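Local coordinates for HpcH/HpaI aldolase/citrate lyase family protein (Burkholderia cenocepacia, PDB 4MF4) that belongs to the HpcH/HpaI aldolase/citrate lyase family and folds as a TIM barrel, six chains forming the assembly, at residues W91-K94 and R95-A99; L186-P190 and A191-A195; A251-S254 and W255-A259. All coordinates share one frame; numbering follows the deposited sequence. Where two conformers were deposited one is given.

Contact 1 of 3, residues W91-K94 and R95-A99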
loop_
_atom_site.group_PDB
_atom_site.type_symbol
_atom_site.label_atom_id
_atom_site.label_comp_id
_atom_site.label_asym_id
_atom_site.label_seq_id
_atom_site.Cartn_x
_atom_site.Cartn_y
_atom_site.Cartn_z
ATOM N N TRP A 91 -19.809 0.636 13.215
ATOM C CA TRP A 91 -18.553 0.011 12.770
ATOM C C TRP A 91 -17.435 1.008 12.463
ATOM O O TRP A 91 -16.263 0.747 12.751
ATOM C CB TRP A 91 -18.802 -0.954 11.594
ATOM C CG TRP A 91 -18.852 -0.355 10.217
ATOM C CD1 TRP A 91 -19.962 0.130 9.581
ATOM C CD2 TRP A 91 -17.788 -0.289 9.243
ATOM N NE1 TRP A 91 -19.644 0.552 8.290
ATOM C CE2 TRP A 91 -18.318 0.316 8.066
ATOM C CE3 TRP A 91 -16.452 -0.656 9.249
ATOM C CZ2 TRP A 91 -17.564 0.487 6.912
ATOM C CZ3 TRP A 91 -15.694 -0.456 8.110
ATOM C CH2 TRP A 91 -16.248 0.121 6.964
ATOM N N LEU A 92 -17.784 2.163 11.897
ATOM C CA LEU A 92 -16.812 3.243 11.640
ATOM C C LEU A 92 -16.264 3.882 12.930
ATOM O O LEU A 92 -15.085 4.194 13.038
ATOM C CB LEU A 92 -17.487 4.316 10.788
ATOM C CG LEU A 92 -17.791 3.874 9.364
ATOM C CD1 LEU A 92 -18.738 4.823 8.641
ATOM C CD2 LEU A 92 -16.475 3.707 8.577
ATOM N N VAL A 93 -17.124 4.063 13.909
ATOM C CA VAL A 93 -16.736 4.644 15.206
ATOM C C VAL A 93 -15.822 3.694 15.968
ATOM O O VAL A 93 -14.856 4.126 16.545
ATOM C CB VAL A 93 -17.973 5.005 16.047
ATOM C CG1 VAL A 93 -17.650 5.357 17.503
ATOM C CG2 VAL A 93 -18.730 6.140 15.384
ATOM N N LYS A 94 -16.171 2.407 15.968
ATOM C CA LYS A 94 -15.368 1.341 16.499
ATOM C C LYS A 94 -13.961 1.361 15.887
ATOM O O LYS A 94 -12.977 1.308 16.611
ATOM C CB LYS A 94 -16.084 0.040 16.131
ATOM C CG LYS A 94 -15.737 -1.176 16.906
ATOM C CD LYS A 94 -16.732 -2.286 16.563
ATOM C CE LYS A 94 -18.089 -2.059 17.173
ATOM N NZ LYS A 94 -19.080 -2.948 16.498
ATOM N N ARG A 95 -13.871 1.423 14.563
ATOM C CA ARG A 95 -12.552 1.500 13.882
ATOM C C ARG A 95 -11.685 2.677 14.414
ATOM O O ARG A 95 -10.512 2.518 14.730
ATOM C CB ARG A 95 -12.711 1.619 12.374
ATOM C CG ARG A 95 -13.147 0.356 11.630
ATOM C CD ARG A 95 -12.183 -0.784 11.737
ATOM N NE ARG A 95 -12.552 -1.896 10.835
ATOM C CZ ARG A 95 -12.323 -1.948 9.526
ATOM N NH1 ARG A 95 -11.775 -0.916 8.866
ATOM N NH2 ARG A 95 -12.679 -3.033 8.845
ATOM N N ALA A 96 -12.275 3.854 14.519
ATOM C CA ALA A 96 -11.503 5.027 14.943
ATOM C C ALA A 96 -11.073 4.902 16.415
ATOM O O ALA A 96 -9.926 5.127 16.743
ATOM C CB ALA A 96 -12.312 6.281 14.736
ATOM N N LEU A 97 -11.976 4.492 17.283
ATOM C CA LEU A 97 -11.628 4.309 18.696
ATOM C C LEU A 97 -10.629 3.181 18.893
ATOM O O LEU A 97 -9.646 3.324 19.657
ATOM C CB LEU A 97 -12.875 4.030 19.548
ATOM C CG LEU A 97 -13.854 5.210 19.698
ATOM C CD1 LEU A 97 -15.014 4.727 20.527
ATOM C CD2 LEU A 97 -13.256 6.461 20.295
ATOM N N ASP A 98 -10.841 2.050 18.223
ATOM C CA ASP A 98 -9.860 0.980 18.355
ATOM C C ASP A 98 -8.418 1.369 17.914
ATOM O O ASP A 98 -7.446 0.888 18.483
ATOM C CB ASP A 98 -10.334 -0.262 17.605
ATOM C CG ASP A 98 -11.495 -0.983 18.317
ATOM O OD1 ASP A 98 -11.826 -0.727 19.505
ATOM O OD2 ASP A 98 -12.057 -1.881 17.663
ATOM N N ALA A 99 -8.299 2.231 16.909
ATOM C CA ALA A 99 -7.027 2.699 16.374
ATOM C C ALA A 99 -6.328 3.692 17.324
ATOM O O ALA A 99 -5.155 4.033 17.120
ATOM C CB ALA A 99 -7.229 3.357 15.018
#
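Trp91 to Arg95, Leu92 to Ala96, Val93 to Leu97 and Lys94 to Asp98 are joined by consecutive i to i+4 backbone hydrogen bonds of helix 90-98. The longest is Ala96 N to Leu92 O at 3.2 Å. The shortest is Asp98 N to Lys94 O at 2.8 Å. One turn on from Trp91, the indole edge points at the flat face of the Arg95 guanidinium: Trp91 CZ3 sits over its centre, 3.9 Å from Arg95 CZ. With the two planes 86° apart this is a T-shaped contact. The Arg95 chain bends at chi2 (-62°), which turns it back along the helix to the ring. Its NH1 is hydrogen-bonded to Ser62 OG and forms a salt bridge with Asp61 of the second subunit, while NH2 is hydrogen-bonded to Met55 O of that subunit. The helix is the crossover of the beta-alpha-beta unit between strands 80-84 and 103-106, and Val93 and Leu97, side by side with Val93 CG1 4.1 Å from Leu97 CD1, pack on Leu104. Lys94 and Asp98 also run alongside each other, Lys94 CG 3.8 Å from Asp98 OD2, but NZ forms a salt bridge with Glu56 of the second subunit, and OD2 is hydrogen-bonded to His57 ND1 of that subunit.

Contact 2 of 3, residues L186-P190 and A191-A195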
loop_
_atom_site.group_PDB
_atom_site.type_symbol
_atom_site.label_atom_id
_atom_site.label_comp_id
_atom_site.label_asym_id
_atom_site.label_seq_id
_atom_site.Cartn_x
_atom_site.Cartn_y
_atom_site.Cartn_z
ATOM N N LEU A 186 -19.277 22.038 20.465
ATOM C CA LEU A 186 -20.147 22.222 19.313
ATOM C C LEU A 186 -19.265 22.753 18.209
ATOM O O LEU A 186 -18.579 23.749 18.427
ATOM C CB LEU A 186 -21.252 23.243 19.586
ATOM C CG LEU A 186 -22.168 23.016 20.765
ATOM C CD1 LEU A 186 -23.028 24.250 21.046
ATOM C CD2 LEU A 186 -23.003 21.776 20.542
ATOM N N PHE A 187 -19.289 22.146 17.018
ATOM C CA PHE A 187 -18.406 22.630 15.952
ATOM C C PHE A 187 -19.189 23.189 14.767
ATOM O O PHE A 187 -20.046 22.528 14.224
ATOM C CB PHE A 187 -17.486 21.490 15.531
ATOM C CG PHE A 187 -16.385 21.899 14.587
ATOM C CD1 PHE A 187 -16.604 21.906 13.238
ATOM C CD2 PHE A 187 -15.133 22.207 15.059
ATOM C CE1 PHE A 187 -15.589 22.218 12.366
ATOM C CE2 PHE A 187 -14.105 22.535 14.197
ATOM C CZ PHE A 187 -14.331 22.515 12.850
ATOM N N VAL A 188 -18.918 24.431 14.404
ATOM C CA VAL A 188 -19.512 25.051 13.202
ATOM C C VAL A 188 -18.632 24.906 11.952
ATOM O O VAL A 188 -17.479 25.376 11.921
ATOM C CB VAL A 188 -19.746 26.575 13.458
ATOM C CG1 VAL A 188 -20.408 27.233 12.258
ATOM C CG2 VAL A 188 -20.610 26.801 14.689
ATOM N N GLY A 189 -19.155 24.245 10.920
ATOM C CA GLY A 189 -18.534 24.288 9.596
ATOM C C GLY A 189 -19.250 25.335 8.730
ATOM O O GLY A 189 -20.342 25.082 8.270
ATOM N N PRO A 190 -18.678 26.535 8.554
ATOM C CA PRO A 190 -19.542 27.562 7.920
ATOM C C PRO A 190 -19.957 27.243 6.497
ATOM O O PRO A 190 -21.101 27.540 6.121
ATOM C CB PRO A 190 -18.670 28.809 7.926
ATOM C CG PRO A 190 -17.788 28.611 9.099
ATOM C CD PRO A 190 -17.438 27.139 9.055
ATOM N N ALA A 191 -19.066 26.611 5.737
ATOM C CA ALA A 191 -19.413 26.196 4.367
ATOM C C ALA A 191 -20.632 25.281 4.282
ATOM O O ALA A 191 -21.566 25.542 3.472
ATOM C CB ALA A 191 -18.213 25.558 3.673
ATOM N N ASP A 192 -20.688 24.188 5.056
ATOM C CA ASP A 192 -21.903 23.336 5.024
ATOM C C ASP A 192 -23.092 24.067 5.642
ATOM O O ASP A 192 -24.230 23.866 5.222
ATOM C CB ASP A 192 -21.739 21.987 5.759
ATOM C CG ASP A 192 -21.565 20.781 4.811
ATOM O OD1 ASP A 192 -22.313 20.619 3.813
ATOM O OD2 ASP A 192 -20.690 19.956 5.104
ATOM N N LEU A 193 -22.855 24.913 6.644
ATOM C CA LEU A 193 -24.004 25.574 7.251
ATOM C C LEU A 193 -24.638 26.494 6.207
ATOM O O LEU A 193 -25.853 26.459 6.007
ATOM C CB LEU A 193 -23.613 26.269 8.540
ATOM C CG LEU A 193 -24.730 26.889 9.365
ATOM C CD1 LEU A 193 -25.863 25.921 9.678
ATOM C CD2 LEU A 193 -24.139 27.451 10.659
ATOM N N ALA A 194 -23.807 27.253 5.485
ATOM C CA ALA A 194 -24.312 28.165 4.468
ATOM C C ALA A 194 -25.081 27.381 3.388
ATOM O O ALA A 194 -26.188 27.781 2.994
ATOM C CB ALA A 194 -23.178 28.979 3.866
ATOM N N ALA A 195 -24.544 26.240 2.958
ATOM C CA ALA A 195 -25.253 25.421 1.974
ATOM C C ALA A 195 -26.625 24.951 2.480
ATOM O O ALA A 195 -27.626 25.046 1.768
ATOM C CB ALA A 195 -24.398 24.236 1.548
#
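Gly189 and Leu193 are joined at the start of a helix by a backbone hydrogen bond, Leu193 N to Gly189 O at 3.0 Å, with the donor nearly in line with the carbonyl (C=O...N angle 167°). Gly189 is the N-cap residue, and this is the opening i to i+4 bond of helix 190-196. The next, Ala194 N to Pro190 O, is shorter at 2.8 Å. Pro190 takes the first position of the helix, where its lack of an N-H costs no helical bond, and its ring limits the backbone freedom of the turn as the chain passes from extended to helical.

The apolar part of the contact reaches back from the helix to the end of the strand. Leu193 CD2 meets Val188 CG1 at 4.1 Å, the two side chains crossing at a slant. In Leu193, CG is anti to the backbone N (chi1 -174°), and chi2 near 53° brings one methyl round to the valine. Closer to the backbone, Leu193 CB lies 3.5 Å from Gly189 O. Ala194 CB is likewise 3.4 Å from Pro190 O.

Among polar side chains, Asp192 has two conformers; in the one given, OD1 is hydrogen-bonded to Val136 N of the third subunit. A bound 1,2-ethanediol, probably from the crystallisation liquor, lies near Gly189 at the end of the strand.

Strand 185-188 is the sixth of the TIM barrel, and the chain turns directly from it into this short helix. The strand backbone is hydrogen-bonded to strand 160-165 through Phe187 and to strand 225-230 through Leu186 and Val188, while helix 206-222 covers Val188, Pro190 and Leu193 with Val215 and Met212.

Contact 3 of 3, residues A251-S254 and W255-A259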
loop_
_atom_site.group_PDB
_atom_site.type_symbol
_atom_site.label_atom_id
_atom_site.label_comp_id
_atom_site.label_asym_id
_atom_site.label_seq_id
_atom_site.Cartn_x
_atom_site.Cartn_y
_atom_site.Cartn_z
ATOM N N ALA A 251 -6.364 24.299 6.456
ATOM C CA ALA A 251 -6.009 22.884 6.150
ATOM C C ALA A 251 -4.628 22.847 5.526
ATOM O O ALA A 251 -4.172 23.849 4.880
ATOM C CB ALA A 251 -7.036 22.294 5.174
ATOM N N ASP A 252 -3.969 21.710 5.727
ATOM C CA ASP A 252 -2.629 21.460 5.190
ATOM C C ASP A 252 -2.540 21.762 3.694
ATOM O O ASP A 252 -1.650 22.512 3.283
ATOM C CB ASP A 252 -2.170 20.004 5.477
ATOM C CG ASP A 252 -3.150 18.935 4.985
ATOM O OD1 ASP A 252 -4.240 19.228 4.420
ATOM O OD2 ASP A 252 -2.802 17.744 5.135
ATOM N N VAL A 253 -3.468 21.231 2.897
ATOM C CA VAL A 253 -3.348 21.374 1.450
ATOM C C VAL A 253 -3.541 22.837 1.028
ATOM O O VAL A 253 -2.938 23.285 0.063
ATOM C CB VAL A 253 -4.340 20.465 0.683
ATOM C CG1 VAL A 253 -5.787 20.817 0.960
ATOM C CG2 VAL A 253 -4.088 20.518 -0.797
ATOM N N SER A 254 -4.412 23.562 1.737
ATOM C CA SER A 254 -4.654 24.973 1.447
ATOM C C SER A 254 -3.400 25.827 1.716
ATOM O O SER A 254 -3.008 26.698 0.922
ATOM C CB SER A 254 -5.845 25.462 2.274
ATOM O OG SER A 254 -6.990 24.649 1.999
ATOM N N TRP A 255 -2.762 25.584 2.850
ATOM C CA TRP A 255 -1.511 26.323 3.163
ATOM C C TRP A 255 -0.392 25.998 2.192
ATOM O O TRP A 255 0.351 26.903 1.792
ATOM C CB TRP A 255 -1.041 26.049 4.592
ATOM C CG TRP A 255 -1.988 26.726 5.597
ATOM C CD1 TRP A 255 -2.765 26.119 6.541
ATOM C CD2 TRP A 255 -2.196 28.128 5.757
ATOM N NE1 TRP A 255 -3.472 27.050 7.247
ATOM C CE2 TRP A 255 -3.154 28.291 6.775
ATOM C CE3 TRP A 255 -1.712 29.260 5.087
ATOM C CZ2 TRP A 255 -3.607 29.521 7.175
ATOM C CZ3 TRP A 255 -2.151 30.503 5.505
ATOM C CH2 TRP A 255 -3.115 30.621 6.522
ATOM N N LEU A 256 -0.305 24.721 1.808
ATOM C CA LEU A 256 0.689 24.274 0.853
ATOM C C LEU A 256 0.582 24.977 -0.483
ATOM O O LEU A 256 1.585 25.451 -1.026
ATOM C CB LEU A 256 0.581 22.744 0.645
ATOM C CG LEU A 256 1.503 22.121 -0.384
ATOM C CD1 LEU A 256 2.960 22.329 -0.050
ATOM C CD2 LEU A 256 1.225 20.644 -0.515
ATOM N N LEU A 257 -0.639 25.068 -1.010
ATOM C CA LEU A 257 -0.878 25.784 -2.249
ATOM C C LEU A 257 -0.637 27.285 -2.095
ATOM O O LEU A 257 0.041 27.909 -2.925
ATOM C CB LEU A 257 -2.311 25.543 -2.741
ATOM C CG LEU A 257 -2.441 24.225 -3.474
ATOM C CD1 LEU A 257 -3.882 23.742 -3.522
ATOM C CD2 LEU A 257 -1.837 24.325 -4.878
ATOM N N ARG A 258 -1.164 27.873 -1.045
ATOM C CA ARG A 258 -1.032 29.319 -0.904
ATOM C C ARG A 258 0.459 29.727 -0.834
ATOM O O ARG A 258 0.902 30.618 -1.571
ATOM C CB ARG A 258 -1.848 29.834 0.295
ATOM C CG ARG A 258 -1.772 31.356 0.507
ATOM C CD ARG A 258 -2.453 31.732 1.827
ATOM N NE ARG A 258 -2.482 33.159 2.158
ATOM C CZ ARG A 258 -3.438 34.010 1.765
ATOM N NH1 ARG A 258 -4.421 33.629 0.955
ATOM N NH2 ARG A 258 -3.402 35.270 2.163
ATOM N N ALA A 259 1.218 29.065 0.037
ATOM C CA ALA A 259 2.605 29.385 0.252
ATOM C C ALA A 259 3.500 29.136 -0.947
ATOM O O ALA A 259 4.390 29.973 -1.239
ATOM C CB ALA A 259 3.134 28.625 1.441
#
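Trp255 folds its indole back beside the carbonyl of Ala251, with Trp255 CD1 3.1 Å from Ala251 O. That oxygen also accepts the backbone bond of Trp255 N at 3.0 Å, so the peptide N-H and the five-membered ring of one residue both gather at the N-cap carbonyl. The ring gets there because CG stands beside the backbone N and anti to the carbonyl carbon (chi1 -71°); chi2, at 117°, then sets its rotation, and together the two torsions place NE1 to hydrogen-bond Val249 O on the preceding strand.

Asp252 has chi1 at 54°, which brings OD1 back to the N-H of the next residue, Val253 N, in a weak bond (2.6 Å). OD1 is also hydrogen-bonded to Ser33 N, while OD2 takes Leu34 N; the first turn is thus tied to the loop after strand 27-32. Val253 CG2 touches Leu257 CD1 at 4.2 Å one turn on, and both residues face the third subunit, Val253 against its Met139 and Leu257 against its Phe145. Leu256 packs instead on Leu43 of the fourth subunit.

The arrangement forms the first two turns of the C-terminal helix 252-268 of a TIM barrel, entered straight from the eighth strand, 246-251, and bonded at that junction to the end of the first.

In the fold
The three contacts come in series along the chain, each on a helix of the eight-stranded parallel barrel. Contact 1 covers nearly the whole of helix 90-98, which links strands 80-84 and 103-106; contacts 2 and 3 lie at helix starts, contact 2 where strand 185-188 turns into helix 190-196 and contact 3 where helix 252-268 follows strand 246-251. The centre of contact 1 is about 25 Å from that of contact 2 and about 29 Å from that of contact 3. Contacts 2 and 3 have centres about 21 Å apart, and none touches another. All three nevertheless touch the third subunit, while contact 1 also meets the second and contact 3 the fourth, so separate sectors of one barrel take part in building the six-chain assembly.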